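Local atomic coordinates of tryparedoxin II (Crithidia fasciculata, PDB entry 1I5G), a protein that probably shuttles electrons from trypanothione to peroxidase-type partners as a thioredoxin-like dithiol protein, and binds glutathionylspermidine. Residues 12-17 with 86-91; 72-77 with 90-95; 121-126 with 139-144. The protein carries 1 engineered substitution. All blocks are in the same frame, centred on the assembly; numbering follows the deposited sequence.

Overall arrangement
Interactions 1 and 2 form one continuous region, while interaction 3 lies on the opposite side of the chain's centre. Residues 86-91 join strand 12-15 in interaction 1, and the chain then runs through Pro90 and Phe91 into interaction 2; the two centres are about 11 Å apart, with Phe77 packing on Leu14 and Ala88. Interaction 3 reaches the same sheet at its edge strand 122-124, its centre about 23 Å from that of interaction 1 and 27 Å from that of interaction 2. Interactions 2 and 3 relate to the ligand site only indirectly: Glu72 touches Trp39 of the glutathionylspermidine pocket, and the side chain of Gln126, two residues before the pocket's Arg128, stays about 11 Å from the ligand.

Interaction 1: residues 12-17 with 86-91; sequences NVLKGA and WLALPF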
loop_
_atom_site.group_PDB
_atom_site.type_symbol
_atom_site.label_atom_id
_atom_site.label_comp_id
_atom_site.label_asym_id
_atom_site.label_seq_id
_atom_site.Cartn_x
_atom_site.Cartn_y
_atom_site.Cartn_z
ATOM N N ASN A 12 -3.446 1.394 14.578
ATOM C CA ASN A 12 -2.044 1.113 14.308
ATOM C C ASN A 12 -1.916 0.253 13.072
ATOM O O ASN A 12 -2.754 -0.558 12.750
ATOM C CB ASN A 12 -1.337 0.393 15.475
ATOM C CG ASN A 12 -1.138 1.291 16.678
ATOM O OD1 ASN A 12 -1.644 0.977 17.742
ATOM N ND2 ASN A 12 -0.401 2.409 16.517
ATOM N N VAL A 13 -0.817 0.427 12.372
ATOM C CA VAL A 13 -0.428 -0.395 11.240
ATOM C C VAL A 13 0.888 -1.081 11.534
ATOM O O VAL A 13 1.610 -0.743 12.486
ATOM C CB VAL A 13 -0.417 0.401 9.929
ATOM C CG1 VAL A 13 -1.798 0.957 9.632
ATOM C CG2 VAL A 13 0.557 1.533 10.023
ATOM N N LEU A 14 1.218 -2.078 10.718
ATOM C CA LEU A 14 2.425 -2.882 10.922
ATOM C C LEU A 14 3.627 -2.325 10.207
ATOM O O LEU A 14 3.505 -1.673 9.170
ATOM C CB LEU A 14 2.205 -4.269 10.307
ATOM C CG LEU A 14 0.966 -5.050 10.729
ATOM C CD1 LEU A 14 1.051 -6.445 10.147
ATOM C CD2 LEU A 14 0.714 -5.138 12.225
ATOM N N LYS A 15 4.811 -2.583 10.772
ATOM C CA LYS A 15 6.098 -2.397 10.113
ATOM C C LYS A 15 6.967 -3.545 10.617
ATOM O O LYS A 15 7.258 -3.632 11.815
ATOM C CB LYS A 15 6.809 -1.087 10.488
ATOM C CG LYS A 15 8.063 -0.902 9.676
ATOM C CD LYS A 15 8.584 0.505 9.870
ATOM C CE LYS A 15 9.843 0.634 9.023
ATOM N NZ LYS A 15 9.842 -0.083 7.716
ATOM N N GLY A 16 7.418 -4.429 9.741
ATOM C CA GLY A 16 8.228 -5.559 10.183
ATOM C C GLY A 16 7.437 -6.416 11.151
ATOM O O GLY A 16 6.345 -6.886 10.844
ATOM N N ALA A 17 8.027 -6.610 12.328
ATOM C CA ALA A 17 7.428 -7.386 13.410
ATOM C C ALA A 17 6.627 -6.553 14.388
ATOM O O ALA A 17 6.050 -7.138 15.283
ATOM C CB ALA A 17 8.505 -8.229 14.135
ATOM N N TRP A 86 7.746 -2.392 3.757
ATOM C CA TRP A 86 6.860 -1.256 4.013
ATOM C C TRP A 86 5.815 -1.561 5.071
ATOM O O TRP A 86 6.056 -2.437 5.898
ATOM C CB TRP A 86 6.267 -0.775 2.683
ATOM C CG TRP A 86 5.697 -1.870 1.870
ATOM C CD1 TRP A 86 4.652 -2.710 2.184
ATOM C CD2 TRP A 86 6.130 -2.289 0.589
ATOM N NE1 TRP A 86 4.420 -3.612 1.185
ATOM C CE2 TRP A 86 5.320 -3.370 0.173
ATOM C CE3 TRP A 86 7.151 -1.844 -0.277
ATOM C CZ2 TRP A 86 5.506 -4.012 -1.054
ATOM C CZ3 TRP A 86 7.306 -2.470 -1.488
ATOM C CH2 TRP A 86 6.526 -3.535 -1.863
ATOM N N LEU A 87 4.686 -0.883 5.114
ATOM C CA LEU A 87 3.671 -1.018 6.140
ATOM C C LEU A 87 2.591 -2.003 5.699
ATOM O O LEU A 87 2.509 -2.381 4.520
ATOM C CB LEU A 87 3.024 0.337 6.422
ATOM C CG LEU A 87 4.000 1.456 6.809
ATOM C CD1 LEU A 87 3.245 2.711 7.183
ATOM C CD2 LEU A 87 4.983 1.029 7.938
ATOM N N ALA A 88 1.751 -2.411 6.641
ATOM C CA ALA A 88 0.584 -3.186 6.281
ATOM C C ALA A 88 -0.569 -2.855 7.186
ATOM O O ALA A 88 -0.445 -2.592 8.377
ATOM C CB ALA A 88 0.857 -4.684 6.339
ATOM N N LEU A 89 -1.760 -2.888 6.611
ATOM C CA LEU A 89 -3.005 -2.917 7.395
ATOM C C LEU A 89 -3.009 -4.298 8.071
ATOM O O LEU A 89 -2.833 -5.301 7.376
ATOM C CB LEU A 89 -4.232 -2.748 6.477
ATOM C CG LEU A 89 -5.551 -2.749 7.268
ATOM C CD1 LEU A 89 -5.695 -1.458 8.043
ATOM C CD2 LEU A 89 -6.706 -2.879 6.267
ATOM N N PRO A 90 -3.172 -4.404 9.389
ATOM C CA PRO A 90 -3.128 -5.710 10.047
ATOM C C PRO A 90 -4.121 -6.700 9.452
ATOM O O PRO A 90 -5.269 -6.341 9.161
ATOM C CB PRO A 90 -3.443 -5.347 11.496
ATOM C CG PRO A 90 -2.859 -3.985 11.650
ATOM C CD PRO A 90 -3.360 -3.327 10.379
ATOM N N PHE A 91 -3.705 -7.950 9.272
ATOM C CA PHE A 91 -4.568 -8.945 8.677
ATOM C C PHE A 91 -5.893 -9.120 9.384
ATOM O O PHE A 91 -6.936 -9.295 8.727
ATOM C CB PHE A 91 -3.865 -10.292 8.543
ATOM C CG PHE A 91 -4.669 -11.312 7.777
ATOM C CD1 PHE A 91 -4.738 -11.337 6.396
ATOM C CD2 PHE A 91 -5.386 -12.268 8.477
ATOM C CE1 PHE A 91 -5.474 -12.273 5.750
ATOM C CE2 PHE A 91 -6.149 -13.236 7.822
ATOM C CZ PHE A 91 -6.163 -13.179 6.476
HETATM O O HOH W 1 8.068 -4.162 6.878
#
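Leu14 and Ala88 are the hydrogen-bonded pair of a short antiparallel ladder joining strands 12-15 and 87-88 in the sheet of this thioredoxin-like fold. Leu14 N gives an almost straight bond to Ala88 O (2.9 Å, 176°), and Ala88 N answers with a longer, bent one to Leu14 O (3.2 Å). Leu87 CA adds a CA-H...O contact to that same oxygen. With CG anti to its carbonyl carbon (chi1 -53°), Leu14 divides its methyls: CD1 rests on Ala88 CB at 4.2 Å, and CD2 meets Pro90 CG at 3.8 Å. The small Ala88 suits a place where Leu14 CD1 lies against CB. An alanine in place of Leu14 is likely to open a gap beside Pro90 and Ala88, since both methyls that cover them would be gone. On the other face, Leu87 reaches Val13 CG2 through CD1 (4.1 Å) and the aliphatic part of Lys15 through CD2, so a lysine serves here as apolar cover. A water bridges Gly16 N and Trp86 O. Strand 63-69 flanks 87-88, strand 18-22 flanks 12-15, and Phe77 and Tyr81 of helix 74-81 pack on Leu14 and Ala88.

Interaction 2: residues 72-77 with 90-95; sequences ESAEDF and PFEDRK
The Phe91 ring lies between the first turn of helix 74-81 and an arginine. Over one face comes Ala74 CA, 4.0 Å from the ring centroid in a CH-pi contact, with Ser73 O above the same face but displaced toward the rim. Over the opposite face Arg94 NE sits 3.7 Å above the plane near the centre, a cation-pi contact in which guanidinium and ring each cover the other's face. Glu92 OE2 lies in plane at the edge. The Phe77 ring receives Phe91 CB over its centre, 3.7 Å from the centroid, while the two rings meet obliquely, their planes 44° apart. Phe91 reaches this position because its CG is anti to the backbone N (chi1 -173°), which carries the ring past Phe77 and brings CD1 to 3.5 Å from Phe77 CB. A flat, apolar side chain suits a place with backbone over one face and a guanidinium over the other. Arg94 is held over the ring by NE, whose bent bond to Phe91 O (2.8 Å) lies in the carbonyl plane but 30° out of the guanidinium plane, and by NH2, which bonds to Ser69 O. Both helix starts are capped: Ser73 OG accepts from Asp76 N at 3.1 Å, and Asp93 OD1 accepts from Gly96 N. The segment 90-95 gets there through a type I turn from Pro90 to Asp93. The contact thus joins the beginnings of helices 74-81 and 94-103, with Phe77 and Phe91 both touching Ser69 of strand 63-69.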
loop_
_atom_site.group_PDB
_atom_site.type_symbol
_atom_site.label_atom_id
_atom_site.label_comp_id
_atom_site.label_asym_id
_atom_site.label_seq_id
_atom_site.Cartn_x
_atom_site.Cartn_y
_atom_site.Cartn_z
ATOM N N GLU A 72 -5.310 -15.453 1.706
ATOM C CA GLU A 72 -6.323 -16.455 2.076
ATOM C C GLU A 72 -6.371 -16.789 3.568
ATOM O O GLU A 72 -7.392 -17.237 4.107
ATOM C CB GLU A 72 -6.022 -17.775 1.365
ATOM C CG GLU A 72 -5.892 -17.695 -0.147
ATOM C CD GLU A 72 -5.759 -19.041 -0.834
ATOM O OE1 GLU A 72 -6.831 -19.654 -1.063
ATOM O OE2 GLU A 72 -4.611 -19.453 -1.121
ATOM N N SER A 73 -5.270 -16.601 4.260
ATOM C CA SER A 73 -5.167 -16.995 5.654
ATOM C C SER A 73 -4.146 -16.111 6.335
ATOM O O SER A 73 -3.301 -15.437 5.718
ATOM C CB SER A 73 -4.665 -18.439 5.842
ATOM O OG SER A 73 -3.319 -18.586 5.425
ATOM N N ALA A 74 -4.206 -16.132 7.656
ATOM C CA ALA A 74 -3.330 -15.395 8.525
ATOM C C ALA A 74 -1.912 -15.857 8.260
ATOM O O ALA A 74 -0.992 -15.081 8.228
ATOM C CB ALA A 74 -3.672 -15.667 9.998
ATOM N N GLU A 75 -1.718 -17.151 8.040
ATOM C CA GLU A 75 -0.371 -17.648 7.817
ATOM C C GLU A 75 0.220 -17.177 6.486
ATOM O O GLU A 75 1.370 -16.803 6.359
ATOM C CB GLU A 75 -0.394 -19.166 7.950
ATOM C CG GLU A 75 -1.279 -19.600 9.123
ATOM C CD GLU A 75 -2.798 -19.542 8.921
ATOM O OE1 GLU A 75 -3.344 -20.162 7.984
ATOM O OE2 GLU A 75 -3.568 -18.903 9.648
ATOM N N ASP A 76 -0.589 -17.174 5.437
ATOM C CA ASP A 76 -0.146 -16.700 4.126
ATOM C C ASP A 76 0.183 -15.218 4.207
ATOM O O ASP A 76 1.174 -14.769 3.653
ATOM C CB ASP A 76 -1.221 -16.955 3.054
ATOM C CG ASP A 76 -1.394 -18.426 2.730
ATOM O OD1 ASP A 76 -0.428 -19.184 2.883
ATOM O OD2 ASP A 76 -2.505 -18.844 2.345
ATOM N N PHE A 77 -0.653 -14.444 4.890
ATOM C CA PHE A 77 -0.318 -13.033 5.106
ATOM C C PHE A 77 1.034 -12.839 5.778
ATOM O O PHE A 77 1.871 -12.048 5.337
ATOM C CB PHE A 77 -1.364 -12.360 5.983
ATOM C CG PHE A 77 -1.056 -10.929 6.350
ATOM C CD1 PHE A 77 -1.450 -9.840 5.568
ATOM C CD2 PHE A 77 -0.365 -10.650 7.516
ATOM C CE1 PHE A 77 -1.166 -8.551 5.951
ATOM C CE2 PHE A 77 -0.062 -9.354 7.919
ATOM C CZ PHE A 77 -0.465 -8.294 7.116
ATOM N N PRO A 90 -3.172 -4.404 9.389
ATOM C CA PRO A 90 -3.128 -5.710 10.047
ATOM C C PRO A 90 -4.121 -6.700 9.452
ATOM O O PRO A 90 -5.269 -6.341 9.161
ATOM C CB PRO A 90 -3.443 -5.347 11.496
ATOM C CG PRO A 90 -2.859 -3.985 11.650
ATOM C CD PRO A 90 -3.360 -3.327 10.379
ATOM N N PHE A 91 -3.705 -7.950 9.272
ATOM C CA PHE A 91 -4.568 -8.945 8.677
ATOM C C PHE A 91 -5.893 -9.120 9.384
ATOM O O PHE A 91 -6.936 -9.295 8.727
ATOM C CB PHE A 91 -3.865 -10.292 8.543
ATOM C CG PHE A 91 -4.669 -11.312 7.777
ATOM C CD1 PHE A 91 -4.738 -11.337 6.396
ATOM C CD2 PHE A 91 -5.386 -12.268 8.477
ATOM C CE1 PHE A 91 -5.474 -12.273 5.750
ATOM C CE2 PHE A 91 -6.149 -13.236 7.822
ATOM C CZ PHE A 91 -6.163 -13.179 6.476
ATOM N N GLU A 92 -5.912 -9.103 10.713
ATOM C CA GLU A 92 -7.171 -9.368 11.410
ATOM C C GLU A 92 -8.223 -8.318 11.144
ATOM O O GLU A 92 -9.409 -8.553 11.377
ATOM C CB GLU A 92 -6.944 -9.623 12.905
ATOM C CG GLU A 92 -6.112 -10.874 13.167
ATOM C CD GLU A 92 -6.798 -12.154 12.769
ATOM O OE1 GLU A 92 -7.816 -12.472 13.436
ATOM O OE2 GLU A 92 -6.304 -12.802 11.833
ATOM N N ASP A 93 -7.829 -7.148 10.639
ATOM C CA ASP A 93 -8.780 -6.110 10.229
ATOM C C ASP A 93 -9.287 -6.412 8.822
ATOM O O ASP A 93 -9.010 -5.731 7.831
ATOM C CB ASP A 93 -8.136 -4.723 10.248
ATOM C CG ASP A 93 -9.127 -3.605 9.943
ATOM O OD1 ASP A 93 -10.345 -3.841 9.774
ATOM O OD2 ASP A 93 -8.664 -2.442 9.869
ATOM N N ARG A 94 -10.053 -7.490 8.735
ATOM C CA ARG A 94 -10.680 -7.882 7.479
ATOM C C ARG A 94 -11.688 -6.860 6.964
ATOM O O ARG A 94 -11.722 -6.494 5.789
ATOM C CB ARG A 94 -11.263 -9.303 7.575
ATOM C CG ARG A 94 -10.222 -10.406 7.920
ATOM C CD ARG A 94 -9.317 -10.893 6.748
ATOM N NE ARG A 94 -8.329 -9.892 6.371
ATOM C CZ ARG A 94 -7.737 -9.799 5.183
ATOM N NH1 ARG A 94 -8.022 -10.661 4.217
ATOM N NH2 ARG A 94 -6.859 -8.844 4.958
ATOM N N LYS A 95 -12.499 -6.383 7.891
ATOM C CA LYS A 95 -13.483 -5.356 7.585
ATOM C C LYS A 95 -12.815 -4.118 6.963
ATOM O O LYS A 95 -13.331 -3.505 6.028
ATOM C CB LYS A 95 -14.283 -4.944 8.834
ATOM C CG LYS A 95 -15.351 -5.913 9.345
ATOM C CD LYS A 95 -16.159 -5.342 10.519
ATOM C CE LYS A 95 -16.882 -6.430 11.317
ATOM N NZ LYS A 95 -17.686 -5.991 12.499
#

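Interaction 3: residues 121-126 with 139-144; sequences NIITTQ and DFPWPN
The carbonyl oxygen of Trp142 is gripped from opposite faces of its plane by two side chains, Thr124 OG1 at 2.9 Å and Gln126 NE2 at 2.9 Å. This fastens the C-terminal tail to edge strand 122-124 of the thioredoxin-like sheet, where Ile123 and Thr124 form a classic beta bulge facing Gly114. Thr124 suits its place because OG1 swings anti to the backbone N (chi1 -175°), toward the tail. The last residue completes the seam. Asn144 N bonds to Ile123 O at 3.0 Å, and the side-chain amide then works both ways on one residue: OD1 accepts from Thr125 N at 2.9 Å, the donor lying above the carbonyl plane, while ND2 gives to Thr125 OG1 at 2.9 Å. An asparagine fits here because one amide supplies both acceptor and donor. Apolar packing is lighter, with Ile123 CG2 lying 4.2 Å from Pro141 CB, in a tail with a cis peptide before Pro141. The Trp142 ring packs on Ala127, Met130 and Val131 of helix 127-133, and its NE1 bonds to Asp134. A water donates to both Ile123 O and Asn144 O, 2.8 Å from each.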
loop_
_atom_site.group_PDB
_atom_site.type_symbol
_atom_site.label_atom_id
_atom_site.label_comp_id
_atom_site.label_asym_id
_atom_site.label_seq_id
_atom_site.Cartn_x
_atom_site.Cartn_y
_atom_site.Cartn_z
ATOM N N ASN A 121 -7.079 12.928 -0.473
ATOM C CA ASN A 121 -7.466 12.922 -1.875
ATOM C C ASN A 121 -6.722 11.831 -2.629
ATOM O O ASN A 121 -5.483 11.672 -2.526
ATOM C CB ASN A 121 -7.192 14.241 -2.572
ATOM C CG ASN A 121 -8.118 15.357 -2.160
ATOM O OD1 ASN A 121 -8.784 15.281 -1.139
ATOM N ND2 ASN A 121 -8.136 16.396 -3.005
ATOM N N ILE A 122 -7.426 11.029 -3.412
ATOM C CA ILE A 122 -6.794 10.079 -4.308
ATOM C C ILE A 122 -6.025 10.843 -5.367
ATOM O O ILE A 122 -6.570 11.755 -6.017
ATOM C CB ILE A 122 -7.840 9.145 -4.947
ATOM C CG1 ILE A 122 -8.517 8.292 -3.870
ATOM C CG2 ILE A 122 -7.170 8.307 -6.029
ATOM C CD1 ILE A 122 -9.877 7.730 -4.330
ATOM N N ILE A 123 -4.759 10.535 -5.608
ATOM C CA ILE A 123 -3.918 11.194 -6.592
ATOM C C ILE A 123 -3.753 10.327 -7.838
ATOM O O ILE A 123 -3.791 10.806 -8.968
ATOM C CB ILE A 123 -2.528 11.405 -5.965
ATOM C CG1 ILE A 123 -2.583 12.376 -4.773
ATOM C CG2 ILE A 123 -1.531 11.910 -7.015
ATOM C CD1 ILE A 123 -3.306 13.642 -5.070
ATOM N N THR A 124 -3.572 9.029 -7.655
ATOM C CA THR A 124 -3.293 8.117 -8.768
ATOM C C THR A 124 -3.889 6.776 -8.551
ATOM O O THR A 124 -3.810 6.217 -7.463
ATOM C CB THR A 124 -1.780 8.073 -9.051
ATOM O OG1 THR A 124 -1.503 7.281 -10.213
ATOM C CG2 THR A 124 -1.018 7.476 -7.890
ATOM N N THR A 125 -4.477 6.189 -9.585
ATOM C CA THR A 125 -4.914 4.799 -9.523
ATOM C C THR A 125 -4.100 3.900 -10.444
ATOM O O THR A 125 -4.368 2.696 -10.507
ATOM C CB THR A 125 -6.353 4.608 -9.994
ATOM O OG1 THR A 125 -6.454 4.994 -11.372
ATOM C CG2 THR A 125 -7.344 5.424 -9.201
ATOM N N GLN A 126 -3.118 4.488 -11.116
ATOM C CA GLN A 126 -2.308 3.788 -12.117
ATOM C C GLN A 126 -0.888 3.477 -11.688
ATOM O O GLN A 126 -0.015 3.239 -12.525
ATOM C CB GLN A 126 -2.221 4.670 -13.381
ATOM C CG GLN A 126 -1.568 6.068 -13.265
ATOM C CD GLN A 126 -1.589 6.966 -14.502
ATOM O OE1 GLN A 126 -1.545 6.489 -15.622
ATOM N NE2 GLN A 126 -1.666 8.284 -14.280
ATOM N N ASP A 139 8.224 10.876 -13.501
ATOM C CA ASP A 139 6.913 11.494 -13.582
ATOM C C ASP A 139 6.054 11.208 -12.377
ATOM O O ASP A 139 4.858 11.466 -12.348
ATOM C CB ASP A 139 6.180 10.984 -14.824
ATOM C CG ASP A 139 6.798 11.436 -16.132
ATOM O OD1 ASP A 139 7.326 12.560 -16.185
ATOM O OD2 ASP A 139 6.751 10.654 -17.121
ATOM N N PHE A 140 6.690 10.666 -11.357
ATOM C CA PHE A 140 6.008 10.403 -10.068
ATOM C C PHE A 140 5.386 11.701 -9.556
ATOM O O PHE A 140 6.028 12.772 -9.688
ATOM C CB PHE A 140 7.074 10.003 -9.044
ATOM C CG PHE A 140 6.524 9.788 -7.657
ATOM C CD1 PHE A 140 6.387 10.841 -6.754
ATOM C CD2 PHE A 140 6.135 8.523 -7.259
ATOM C CE1 PHE A 140 5.875 10.586 -5.487
ATOM C CE2 PHE A 140 5.625 8.287 -5.996
ATOM C CZ PHE A 140 5.498 9.313 -5.128
ATOM N N PRO A 141 4.182 11.691 -8.973
ATOM C CA PRO A 141 3.327 10.532 -8.651
ATOM C C PRO A 141 2.265 10.152 -9.683
ATOM O O PRO A 141 1.269 9.524 -9.350
ATOM C CB PRO A 141 2.584 11.020 -7.409
ATOM C CG PRO A 141 2.726 12.466 -7.420
ATOM C CD PRO A 141 3.554 12.965 -8.568
ATOM N N TRP A 142 2.484 10.514 -10.929
ATOM C CA TRP A 142 1.621 10.082 -12.010
ATOM C C TRP A 142 0.156 10.435 -11.778
ATOM O O TRP A 142 -0.726 9.584 -11.847
ATOM C CB TRP A 142 1.803 8.593 -12.256
ATOM C CG TRP A 142 3.184 8.077 -12.180
ATOM C CD1 TRP A 142 4.231 8.304 -13.053
ATOM C CD2 TRP A 142 3.710 7.243 -11.149
ATOM N NE1 TRP A 142 5.345 7.638 -12.605
ATOM C CE2 TRP A 142 5.052 6.965 -11.449
ATOM C CE3 TRP A 142 3.152 6.667 -10.009
ATOM C CZ2 TRP A 142 5.846 6.144 -10.647
ATOM C CZ3 TRP A 142 3.915 5.868 -9.228
ATOM C CH2 TRP A 142 5.244 5.612 -9.529
ATOM N N PRO A 143 -0.131 11.700 -11.519
ATOM C CA PRO A 143 -1.516 12.020 -11.177
ATOM C C PRO A 143 -2.454 11.665 -12.325
ATOM O O PRO A 143 -2.197 11.956 -13.500
ATOM C CB PRO A 143 -1.495 13.528 -10.985
ATOM C CG PRO A 143 -0.294 13.987 -11.762
ATOM C CD PRO A 143 0.747 12.882 -11.553
ATOM N N ASN A 144 -3.564 11.031 -11.980
ATOM C CA ASN A 144 -4.686 10.815 -12.899
ATOM C C ASN A 144 -5.292 12.219 -12.999
ATOM O O ASN A 144 -5.166 13.233 -12.297
ATOM C CB ASN A 144 -5.767 9.910 -12.286
ATOM C CG ASN A 144 -5.443 8.416 -12.247
ATOM O OD1 ASN A 144 -4.360 7.925 -11.901
ATOM N ND2 ASN A 144 -6.481 7.641 -12.587
ATOM O OXT ASN A 144 -6.059 12.351 -13.955
HETATM O O HOH W 2 -4.708 13.411 -9.494
HETATM O O HOH W 3 -1.952 10.601 -16.229
#